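Local coordinates for rusticyanin (Thiobacillus ferrooxidans, PDB 2CAK), which carries electrons from cytochrome c552 to the A-type oxidase as a periplasmic blue copper protein with one copper ion per subunit, at residues W126-V136 / G146-K154; D21-Y32 / V55-P66. All coordinates share one frame; numbering follows the deposited sequence. Where two conformers were deposited one is given.

Contact 1: residues W126-V136 / G146-K154. Unlike the reference sequence in segment 146-154: Ile152 (reference Val).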
loop_
_atom_site.group_PDB
_atom_site.type_symbol
_atom_site.label_atom_id
_atom_site.label_comp_id
_atom_site.label_asym_id
_atom_site.label_seq_id
_atom_site.Cartn_x
_atom_site.Cartn_y
_atom_site.Cartn_z
ATOM N N TRP A 126 -8.274 -7.836 -4.427
ATOM C CA TRP A 126 -9.350 -6.943 -4.029
ATOM C C TRP A 126 -10.269 -6.729 -5.215
ATOM O O TRP A 126 -9.785 -6.492 -6.337
ATOM C CB TRP A 126 -8.728 -5.618 -3.583
ATOM C CG TRP A 126 -9.662 -4.568 -3.090
ATOM C CD1 TRP A 126 -10.806 -4.696 -2.369
ATOM C CD2 TRP A 126 -9.488 -3.150 -3.319
ATOM N NE1 TRP A 126 -11.355 -3.465 -2.130
ATOM C CE2 TRP A 126 -10.558 -2.485 -2.710
ATOM C CE3 TRP A 126 -8.545 -2.356 -3.973
ATOM C CZ2 TRP A 126 -10.722 -1.090 -2.728
ATOM C CZ3 TRP A 126 -8.689 -0.968 -4.009
ATOM C CH2 TRP A 126 -9.772 -0.352 -3.388
ATOM N N HIS A 127 -11.577 -6.804 -5.000
ATOM C CA HIS A 127 -12.585 -6.575 -6.015
ATOM C C HIS A 127 -13.506 -5.448 -5.561
ATOM O O HIS A 127 -14.583 -5.704 -5.022
ATOM C CB HIS A 127 -13.415 -7.836 -6.250
ATOM C CG HIS A 127 -12.691 -8.979 -6.869
ATOM N ND1 HIS A 127 -12.681 -9.158 -8.228
ATOM C CD2 HIS A 127 -11.942 -9.978 -6.359
ATOM C CE1 HIS A 127 -11.964 -10.239 -8.552
ATOM N NE2 HIS A 127 -11.509 -10.748 -7.439
ATOM N N PRO A 128 -13.114 -4.198 -5.744
ATOM C CA PRO A 128 -13.898 -3.108 -5.175
ATOM C C PRO A 128 -15.111 -2.713 -6.020
ATOM O O PRO A 128 -15.137 -2.900 -7.226
ATOM C CB PRO A 128 -12.935 -1.928 -5.221
ATOM C CG PRO A 128 -11.986 -2.249 -6.326
ATOM C CD PRO A 128 -11.836 -3.739 -6.303
ATOM N N THR A 129 -16.088 -2.168 -5.276
ATOM C CA THR A 129 -17.178 -1.460 -5.935
ATOM C C THR A 129 -16.753 -0.009 -6.099
ATOM O O THR A 129 -15.849 0.476 -5.433
ATOM C CB THR A 129 -18.468 -1.671 -5.138
ATOM O OG1 THR A 129 -18.461 -0.898 -3.973
ATOM C CG2 THR A 129 -18.659 -3.142 -4.699
ATOM N N ALA A 130 -17.413 0.714 -7.007
ATOM C CA ALA A 130 -17.120 2.097 -7.239
ATOM C C ALA A 130 -17.242 2.934 -5.953
ATOM O O ALA A 130 -18.103 2.717 -5.103
ATOM C CB ALA A 130 -18.058 2.727 -8.274
ATOM N N GLY A 131 -16.336 3.926 -5.829
ATOM C CA GLY A 131 -16.301 4.861 -4.722
ATOM C C GLY A 131 -14.904 5.292 -4.371
ATOM O O GLY A 131 -13.950 4.949 -5.090
ATOM N N THR A 132 -14.809 5.989 -3.298
ATOM C CA THR A 132 -13.543 6.494 -2.755
ATOM C C THR A 132 -13.117 5.671 -1.563
ATOM O O THR A 132 -13.934 5.388 -0.682
ATOM C CB THR A 132 -13.674 7.983 -2.412
ATOM O OG1 THR A 132 -14.019 8.676 -3.641
ATOM C CG2 THR A 132 -12.357 8.491 -1.886
ATOM N N TYR A 133 -11.835 5.315 -1.541
ATOM C CA TYR A 133 -11.189 4.566 -0.467
ATOM C C TYR A 133 -9.882 5.268 -0.087
ATOM O O TYR A 133 -9.379 6.148 -0.812
ATOM C CB TYR A 133 -10.928 3.117 -0.878
ATOM C CG TYR A 133 -12.116 2.342 -1.410
ATOM C CD1 TYR A 133 -12.600 2.537 -2.700
ATOM C CD2 TYR A 133 -12.760 1.375 -0.640
ATOM C CE1 TYR A 133 -13.679 1.820 -3.160
ATOM C CE2 TYR A 133 -13.834 0.644 -1.107
ATOM C CZ TYR A 133 -14.299 0.865 -2.389
ATOM O OH TYR A 133 -15.369 0.125 -2.821
ATOM N N TYR A 134 -9.317 4.846 1.041
ATOM C CA TYR A 134 -8.021 5.304 1.477
ATOM C C TYR A 134 -7.174 4.088 1.879
ATOM O O TYR A 134 -7.727 3.147 2.437
ATOM C CB TYR A 134 -8.134 6.246 2.688
ATOM C CG TYR A 134 -8.811 7.540 2.269
ATOM C CD1 TYR A 134 -8.085 8.648 1.839
ATOM C CD2 TYR A 134 -10.210 7.641 2.251
ATOM C CE1 TYR A 134 -8.739 9.797 1.449
ATOM C CE2 TYR A 134 -10.836 8.782 1.829
ATOM C CZ TYR A 134 -10.106 9.869 1.443
ATOM O OH TYR A 134 -10.757 11.016 1.012
ATOM N N TYR A 135 -5.887 4.141 1.599
ATOM C CA TYR A 135 -4.948 3.142 2.107
ATOM C C TYR A 135 -4.152 3.812 3.241
ATOM O O TYR A 135 -3.709 4.943 3.092
ATOM C CB TYR A 135 -4.038 2.562 1.017
ATOM C CG TYR A 135 -3.202 3.509 0.180
ATOM C CD1 TYR A 135 -3.708 4.170 -0.934
ATOM C CD2 TYR A 135 -1.884 3.758 0.502
ATOM C CE1 TYR A 135 -2.947 5.038 -1.686
ATOM C CE2 TYR A 135 -1.104 4.605 -0.261
ATOM C CZ TYR A 135 -1.634 5.239 -1.341
ATOM O OH TYR A 135 -0.834 6.105 -2.075
ATOM N N VAL A 136 -4.031 3.087 4.369
ATOM C CA VAL A 136 -3.490 3.620 5.598
ATOM C C VAL A 136 -2.578 2.606 6.244
ATOM O O VAL A 136 -2.750 1.396 6.056
ATOM C CB VAL A 136 -4.590 4.088 6.589
ATOM C CG1 VAL A 136 -5.641 4.954 5.936
ATOM C CG2 VAL A 136 -5.270 2.916 7.290
ATOM N N GLY A 146 0.736 11.390 8.130
ATOM C CA GLY A 146 0.781 11.424 6.685
ATOM C C GLY A 146 0.936 10.116 5.941
ATOM O O GLY A 146 0.974 10.166 4.708
ATOM N N MET A 147 0.951 8.959 6.648
ATOM C CA MET A 147 1.123 7.706 5.941
ATOM C C MET A 147 -0.217 7.181 5.477
ATOM O O MET A 147 -0.809 6.265 6.095
ATOM C CB MET A 147 1.841 6.681 6.840
ATOM C CG MET A 147 2.340 5.466 6.085
ATOM S SD MET A 147 3.538 4.510 7.051
ATOM C CE MET A 147 3.976 3.251 5.801
ATOM N N PHE A 148 -0.735 7.746 4.414
ATOM C CA PHE A 148 -1.998 7.345 3.796
ATOM C C PHE A 148 -2.013 7.959 2.392
ATOM O O PHE A 148 -1.353 8.958 2.097
ATOM C CB PHE A 148 -3.222 7.798 4.600
ATOM C CG PHE A 148 -3.470 9.281 4.624
ATOM C CD1 PHE A 148 -2.897 10.072 5.606
ATOM C CD2 PHE A 148 -4.264 9.917 3.689
ATOM C CE1 PHE A 148 -3.110 11.447 5.627
ATOM C CE2 PHE A 148 -4.484 11.271 3.673
ATOM C CZ PHE A 148 -3.912 12.048 4.662
ATOM N N GLY A 149 -2.904 7.383 1.561
ATOM C CA GLY A 149 -3.245 7.930 0.294
ATOM C C GLY A 149 -4.648 7.596 -0.128
ATOM O O GLY A 149 -5.327 6.827 0.555
ATOM N N LYS A 150 -5.090 8.140 -1.252
ATOM C CA LYS A 150 -6.476 7.980 -1.718
ATOM C C LYS A 150 -6.555 7.025 -2.897
ATOM O O LYS A 150 -5.626 6.968 -3.715
ATOM C CB LYS A 150 -6.974 9.380 -2.107
ATOM C CG LYS A 150 -8.441 9.478 -2.422
ATOM C CD LYS A 150 -8.891 10.915 -2.606
ATOM C CE LYS A 150 -8.383 11.632 -3.799
ATOM N NZ LYS A 150 -9.170 12.948 -3.763
ATOM N N ILE A 151 -7.655 6.330 -3.033
ATOM C CA ILE A 151 -7.988 5.460 -4.161
ATOM C C ILE A 151 -9.361 5.844 -4.689
ATOM O O ILE A 151 -10.329 5.939 -3.912
ATOM C CB ILE A 151 -8.012 3.981 -3.732
ATOM C CG1 ILE A 151 -6.721 3.595 -3.041
ATOM C CG2 ILE A 151 -8.330 3.115 -4.922
ATOM C CD1 ILE A 151 -6.794 2.211 -2.438
ATOM N N ILE A 152 -9.417 6.115 -5.983
ATOM C CA ILE A 152 -10.723 6.379 -6.644
ATOM C C ILE A 152 -11.014 5.216 -7.586
ATOM O O ILE A 152 -10.223 4.915 -8.463
ATOM C CB ILE A 152 -10.675 7.707 -7.395
ATOM C CG1 ILE A 152 -10.349 8.903 -6.503
ATOM C CG2 ILE A 152 -11.988 7.941 -8.186
ATOM C CD1 ILE A 152 -10.170 10.215 -7.155
ATOM N N VAL A 153 -12.131 4.527 -7.326
ATOM C CA VAL A 153 -12.576 3.425 -8.187
ATOM C C VAL A 153 -13.785 3.904 -8.981
ATOM O O VAL A 153 -14.784 4.337 -8.427
ATOM C CB VAL A 153 -12.931 2.194 -7.368
ATOM C CG1 VAL A 153 -13.473 1.080 -8.318
ATOM C CG2 VAL A 153 -11.762 1.730 -6.480
ATOM N N LYS A 154 -13.654 3.942 -10.279
ATOM C CA LYS A 154 -14.691 4.344 -11.212
ATOM C C LYS A 154 -15.816 3.318 -11.277
ATOM O O LYS A 154 -15.645 2.157 -10.786
ATOM C CB LYS A 154 -14.000 4.625 -12.551
ATOM C CG LYS A 154 -12.927 5.724 -12.342
ATOM C CD LYS A 154 -12.669 6.526 -13.606
ATOM C CE LYS A 154 -11.692 7.674 -13.420
ATOM N NZ LYS A 154 -12.063 8.596 -12.305
ATOM O OXT LYS A 154 -16.818 3.710 -11.886
#

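Contact 2: residues D21-Y32 / V55-P66. Unlike the reference sequence in segment 55-66: Gly57 (reference Asp), Asp64 (reference Glu).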
loop_
_atom_site.group_PDB
_atom_site.type_symbol
_atom_site.label_atom_id
_atom_site.label_comp_id
_atom_site.label_asym_id
_atom_site.label_seq_id
_atom_site.Cartn_x
_atom_site.Cartn_y
_atom_site.Cartn_z
ATOM N N ASP A 21 4.634 -2.654 -11.070
ATOM C CA ASP A 21 3.395 -1.860 -10.960
ATOM C C ASP A 21 2.931 -1.476 -12.377
ATOM O O ASP A 21 3.727 -0.867 -13.122
ATOM C CB ASP A 21 3.646 -0.662 -10.063
ATOM C CG ASP A 21 2.410 0.179 -9.905
ATOM O OD1 ASP A 21 2.107 1.011 -10.797
ATOM O OD2 ASP A 21 1.716 0.005 -8.862
ATOM N N THR A 22 1.680 -1.719 -12.719
ATOM C CA THR A 22 1.178 -1.558 -14.072
ATOM C C THR A 22 0.503 -0.218 -14.335
ATOM O O THR A 22 -0.088 0.008 -15.406
ATOM C CB THR A 22 0.287 -2.724 -14.515
ATOM O OG1 THR A 22 -0.846 -2.807 -13.666
ATOM C CG2 THR A 22 1.077 -4.012 -14.496
ATOM N N GLY A 23 0.668 0.732 -13.412
ATOM C CA GLY A 23 0.040 2.042 -13.552
ATOM C C GLY A 23 0.859 2.990 -14.409
ATOM O O GLY A 23 2.021 2.767 -14.709
ATOM N N LYS A 24 0.204 4.092 -14.783
ATOM C CA LYS A 24 0.816 5.152 -15.540
ATOM C C LYS A 24 0.752 6.427 -14.701
ATOM O O LYS A 24 -0.303 6.788 -14.189
ATOM C CB LYS A 24 0.136 5.382 -16.897
ATOM C CG LYS A 24 0.814 6.517 -17.669
ATOM C CD LYS A 24 2.313 6.219 -17.760
ATOM C CE LYS A 24 2.910 6.841 -19.022
ATOM N NZ LYS A 24 4.359 7.168 -18.805
ATOM N N VAL A 25 1.892 7.096 -14.513
ATOM C CA VAL A 25 1.934 8.282 -13.641
ATOM C C VAL A 25 1.603 9.554 -14.387
ATOM O O VAL A 25 2.140 9.789 -15.453
ATOM C CB VAL A 25 3.357 8.424 -13.039
ATOM C CG1 VAL A 25 3.473 9.683 -12.189
ATOM C CG2 VAL A 25 3.624 7.119 -12.301
ATOM N N SER A 26 0.822 10.423 -13.810
ATOM C CA SER A 26 0.674 11.803 -14.203
ATOM C C SER A 26 0.565 12.668 -12.948
ATOM O O SER A 26 -0.373 12.489 -12.181
ATOM C CB SER A 26 -0.586 12.020 -15.029
ATOM O OG SER A 26 -0.488 13.229 -15.767
ATOM N N GLY A 27 1.515 13.559 -12.719
ATOM C CA GLY A 27 1.589 14.333 -11.480
ATOM C C GLY A 27 1.681 13.440 -10.250
ATOM O O GLY A 27 2.554 12.582 -10.169
ATOM N N ASP A 28 0.772 13.574 -9.294
ATOM C CA ASP A 28 0.823 12.668 -8.115
ATOM C C ASP A 28 -0.321 11.656 -8.173
ATOM O O ASP A 28 -0.853 11.245 -7.151
ATOM C CB ASP A 28 0.858 13.399 -6.786
ATOM C CG ASP A 28 1.279 12.556 -5.576
ATOM O OD1 ASP A 28 2.186 11.673 -5.562
ATOM O OD2 ASP A 28 0.707 12.741 -4.453
ATOM N N THR A 29 -0.717 11.288 -9.396
ATOM C CA THR A 29 -1.747 10.251 -9.572
ATOM C C THR A 29 -1.191 9.091 -10.389
ATOM O O THR A 29 -0.386 9.317 -11.319
ATOM C CB THR A 29 -2.961 10.863 -10.284
ATOM O OG1 THR A 29 -3.505 11.901 -9.451
ATOM C CG2 THR A 29 -4.019 9.819 -10.484
ATOM N N VAL A 30 -1.570 7.870 -10.048
ATOM C CA VAL A 30 -1.209 6.665 -10.803
ATOM C C VAL A 30 -2.495 6.063 -11.346
ATOM O O VAL A 30 -3.384 5.725 -10.550
ATOM C CB VAL A 30 -0.431 5.648 -9.939
ATOM C CG1 VAL A 30 -0.004 4.457 -10.806
ATOM C CG2 VAL A 30 0.737 6.352 -9.260
ATOM N N THR A 31 -2.592 5.932 -12.651
ATOM C CA THR A 31 -3.793 5.463 -13.310
ATOM C C THR A 31 -3.573 4.045 -13.862
ATOM O O THR A 31 -2.609 3.792 -14.564
ATOM C CB THR A 31 -4.240 6.405 -14.441
ATOM O OG1 THR A 31 -4.529 7.727 -13.901
ATOM C CG2 THR A 31 -5.491 5.872 -15.066
ATOM N N TYR A 32 -4.476 3.147 -13.519
ATOM C CA TYR A 32 -4.418 1.755 -13.908
ATOM C C TYR A 32 -5.496 1.463 -14.979
ATOM O O TYR A 32 -6.502 2.174 -15.015
ATOM C CB TYR A 32 -4.634 0.862 -12.675
ATOM C CG TYR A 32 -3.524 1.025 -11.636
ATOM C CD1 TYR A 32 -3.591 2.017 -10.673
ATOM C CD2 TYR A 32 -2.411 0.205 -11.617
ATOM C CE1 TYR A 32 -2.612 2.210 -9.722
ATOM C CE2 TYR A 32 -1.385 0.387 -10.674
ATOM C CZ TYR A 32 -1.487 1.381 -9.725
ATOM O OH TYR A 32 -0.551 1.596 -8.781
ATOM N N VAL A 55 4.338 4.202 -4.282
ATOM C CA VAL A 55 3.752 3.364 -5.342
ATOM C C VAL A 55 4.225 3.922 -6.676
ATOM O O VAL A 55 4.080 5.138 -6.922
ATOM C CB VAL A 55 2.215 3.403 -5.297
ATOM C CG1 VAL A 55 1.632 2.543 -6.419
ATOM C CG2 VAL A 55 1.667 3.040 -3.945
ATOM N N HIS A 56 4.828 3.118 -7.534
ATOM C CA HIS A 56 5.370 3.572 -8.807
ATOM C C HIS A 56 6.311 4.759 -8.607
ATOM O O HIS A 56 6.336 5.692 -9.401
ATOM C CB HIS A 56 4.257 3.926 -9.812
ATOM C CG HIS A 56 4.627 3.604 -11.214
ATOM N ND1 HIS A 56 4.028 2.563 -11.912
ATOM C CD2 HIS A 56 5.506 4.150 -12.074
ATOM C CE1 HIS A 56 4.560 2.504 -13.108
ATOM N NE2 HIS A 56 5.450 3.442 -13.258
ATOM N N GLY A 57 7.124 4.677 -7.538
ATOM C CA GLY A 57 8.095 5.643 -7.204
ATOM C C GLY A 57 7.636 7.022 -6.847
ATOM O O GLY A 57 8.376 7.991 -6.928
ATOM N N LYS A 58 6.417 7.168 -6.455
ATOM C CA LYS A 58 5.782 8.391 -6.018
ATOM C C LYS A 58 5.371 8.248 -4.564
ATOM O O LYS A 58 4.977 7.166 -4.139
ATOM C CB LYS A 58 4.532 8.693 -6.858
ATOM C CG LYS A 58 4.797 8.879 -8.344
ATOM C CD LYS A 58 5.524 10.184 -8.546
ATOM C CE LYS A 58 4.513 11.331 -8.445
ATOM N NZ LYS A 58 4.915 12.432 -9.362
ATOM N N LYS A 59 5.402 9.356 -3.827
ATOM C CA LYS A 59 4.980 9.368 -2.437
ATOM C C LYS A 59 3.472 9.547 -2.280
ATOM O O LYS A 59 2.902 10.519 -2.780
ATOM C CB LYS A 59 5.691 10.546 -1.738
ATOM C CG LYS A 59 5.420 10.565 -0.248
ATOM C CD LYS A 59 6.111 11.743 0.414
ATOM C CE LYS A 59 5.218 12.931 0.177
ATOM N NZ LYS A 59 4.738 13.415 1.533
ATOM N N ASN A 60 2.862 8.592 -1.582
ATOM C CA ASN A 60 1.413 8.624 -1.276
ATOM C C ASN A 60 0.555 9.068 -2.432
ATOM O O ASN A 60 -0.350 9.909 -2.281
ATOM C CB ASN A 60 1.126 9.459 -0.056
ATOM C CG ASN A 60 1.859 9.027 1.190
ATOM O OD1 ASN A 60 2.075 7.854 1.419
ATOM N ND2 ASN A 60 2.209 9.996 2.020
ATOM N N PRO A 61 0.674 8.509 -3.634
ATOM C CA PRO A 61 -0.117 8.963 -4.793
ATOM C C PRO A 61 -1.571 8.525 -4.713
ATOM O O PRO A 61 -1.940 7.554 -4.070
ATOM C CB PRO A 61 0.574 8.303 -5.978
ATOM C CG PRO A 61 1.127 7.032 -5.399
ATOM C CD PRO A 61 1.581 7.418 -4.034
ATOM N N THR A 62 -2.422 9.304 -5.380
ATOM C CA THR A 62 -3.787 8.896 -5.608
ATOM C C THR A 62 -3.821 7.800 -6.676
ATOM O O THR A 62 -3.198 7.998 -7.732
ATOM C CB THR A 62 -4.640 10.103 -6.015
ATOM O OG1 THR A 62 -4.648 11.022 -4.924
ATOM C CG2 THR A 62 -6.094 9.711 -6.290
ATOM N N LEU A 63 -4.495 6.713 -6.388
ATOM C CA LEU A 63 -4.586 5.593 -7.354
ATOM C C LEU A 63 -5.954 5.674 -8.038
ATOM O O LEU A 63 -6.984 5.726 -7.337
ATOM C CB LEU A 63 -4.415 4.250 -6.643
ATOM C CG LEU A 63 -3.220 4.143 -5.694
ATOM C CD1 LEU A 63 -3.142 2.708 -5.170
ATOM C CD2 LEU A 63 -1.905 4.494 -6.357
ATOM N N ASP A 64 -5.995 5.642 -9.347
ATOM C CA ASP A 64 -7.243 5.656 -10.109
ATOM C C ASP A 64 -7.403 4.249 -10.717
ATOM O O ASP A 64 -6.577 3.843 -11.549
ATOM C CB ASP A 64 -7.199 6.740 -11.156
ATOM C CG ASP A 64 -7.491 8.139 -10.691
ATOM O OD1 ASP A 64 -7.455 8.534 -9.502
ATOM O OD2 ASP A 64 -7.821 8.992 -11.560
ATOM N N ILE A 65 -8.449 3.548 -10.327
ATOM C CA ILE A 65 -8.683 2.133 -10.667
ATOM C C ILE A 65 -9.981 2.017 -11.454
ATOM O O ILE A 65 -10.990 2.638 -11.096
ATOM C CB ILE A 65 -8.716 1.267 -9.361
ATOM C CG1 ILE A 65 -7.319 1.267 -8.660
ATOM C CG2 ILE A 65 -9.185 -0.148 -9.632
ATOM C CD1 ILE A 65 -7.034 0.617 -7.389
ATOM N N PRO A 66 -9.987 1.248 -12.538
ATOM C CA PRO A 66 -11.228 1.116 -13.312
ATOM C C PRO A 66 -12.266 0.288 -12.601
ATOM O O PRO A 66 -11.976 -0.672 -11.901
ATOM C CB PRO A 66 -10.753 0.458 -14.613
ATOM C CG PRO A 66 -9.390 -0.023 -14.412
ATOM C CD PRO A 66 -8.848 0.565 -13.128
#

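Contact 1: residues W126-V136 / G146-K154
Tyr133 and Ile151 sit midway along an antiparallel pair, strands 131-136 and 148-153, whose axes approach to 4.5 Å and run 152° apart, with paired N-H and C=O bonds at Gly131-Val153, Tyr133-Ile151 and Tyr135-Gly149. Tyr133, Tyr135, Ile151 and Val153 all turn to the buried face of the sheet. The Tyr135 ring bends back over Gly149, its CG placed between backbone N and carbonyl carbon (chi1 56°), and Gly149 CA makes a CH-pi contact 3.8 Å from the ring centroid. Glycine fits here because a CB would run into the hydroxyl. At the edge of the same ring, Ile151 CG1 lies 3.7 Å from Tyr135 CD1, while Ile151 CD1 reaches Trp126 CZ3 at 4.0 Å; a branched aliphatic chain can touch both aromatics at once. Farther along, Val153 CG2 lodges among Pro128, Trp126 and Tyr133, 3.8 Å from Tyr133 CE1. The Tyr133 ring takes Trp126 CZ2 over its centre, and its OH donates to Thr129 O (2.7 Å), tying the turn to the strand. On the other face, Tyr134 and Lys150 lie alongside, Tyr134 CE1 3.9 Å from Lys150 CG, so the lysine's methylenes line the ring. Tyr135 OH bonds to Pro61 O; a phenylalanine here would probably keep the cover over Gly149 but leave that carbonyl without its hydroxyl partner. The hairpin thus combines a regular polar ladder with an aromatic and aliphatic inner face, and its strands flank the loop carrying Cys137, His142 and Met147, three of the four copper ligands.

Contact 2: residues D21-Y32 / V55-P66
Asp21 meets His56 because its CG stands anti to the backbone N (chi1 -180°), which carries the carboxylate across to the imidazole, while Tyr32, with CG anti to its own carbonyl carbon, brings its hydroxyl to the same acid. His56 ND1 donates to Asp21 OD1 at 2.7 Å, nearly straight (174°) and in the plane of the imidazole, but it comes from above the carboxylate plane, and the two planes stand 84° apart. From the opposite face Gly23 N reaches the same oxygen, closing an Asx turn. Tyr32 OH uses the syn lone pair of OD2 at 2.8 Å, and Val40 N also bonds to that oxygen. An aspartate suits this buried position, since its short side chain can serve all four donors; such a grip would probably favour the charged form. Val25 CG2 packs 3.5 Å from His56 CD2, and Val55 CG1 rests 3.4 Å from Tyr32 OH. Gly23 CA lies over one face of the Tyr32 ring; glycine suits the spot, as there is no room for a CB beside Val30 CG1. Next to this cluster strands 29-31 and 62-65 run parallel through bonds such as Val30 N to Thr62 O (2.8 Å) and Asp64 N to Val30 O (2.9 Å). Val30 CG2 lies beside Pro61 CB at 3.8 Å, and Val30 CB meets Leu63 CD2; beta-branched and aliphatic residues suit this inner face. Thr29, Thr31, Thr62 and Asp64 occupy the other, more polar one. Strand 24-26 flanks 29-31 through a type II' turn, strand 148-153 continues the sheet beyond 62-65, and strand 36-43 of the second sheet packs against Tyr32 and Leu63, while Val55 belongs to that same second sheet, beside 36-43.

How the contacts relate
Contact 2 closes before contact 1 opens along the chain, and their centres lie 12 Å apart. Strands 29-31 and 62-65 of contact 2 share a mixed sheet with both strands of contact 1, in the order 24-26, 29-31, 62-65, 148-153, 131-136, whereas Val55 and strand 58-59 belong to the other sheet, so contact 2 also spans the two. A probable hydrogen bond from Ile152 N to Leu63 O (2.8 Å) joins the contacts. The C-terminal hairpin is thereby fixed to the earlier part of the chain, as suits the two-sheet beta sandwich of cupredoxins. Asn60 brings contact 2 near the ligand Met147, their side chains about 5 Å apart, though that of Asn60 stays about 10 Å from the copper ion.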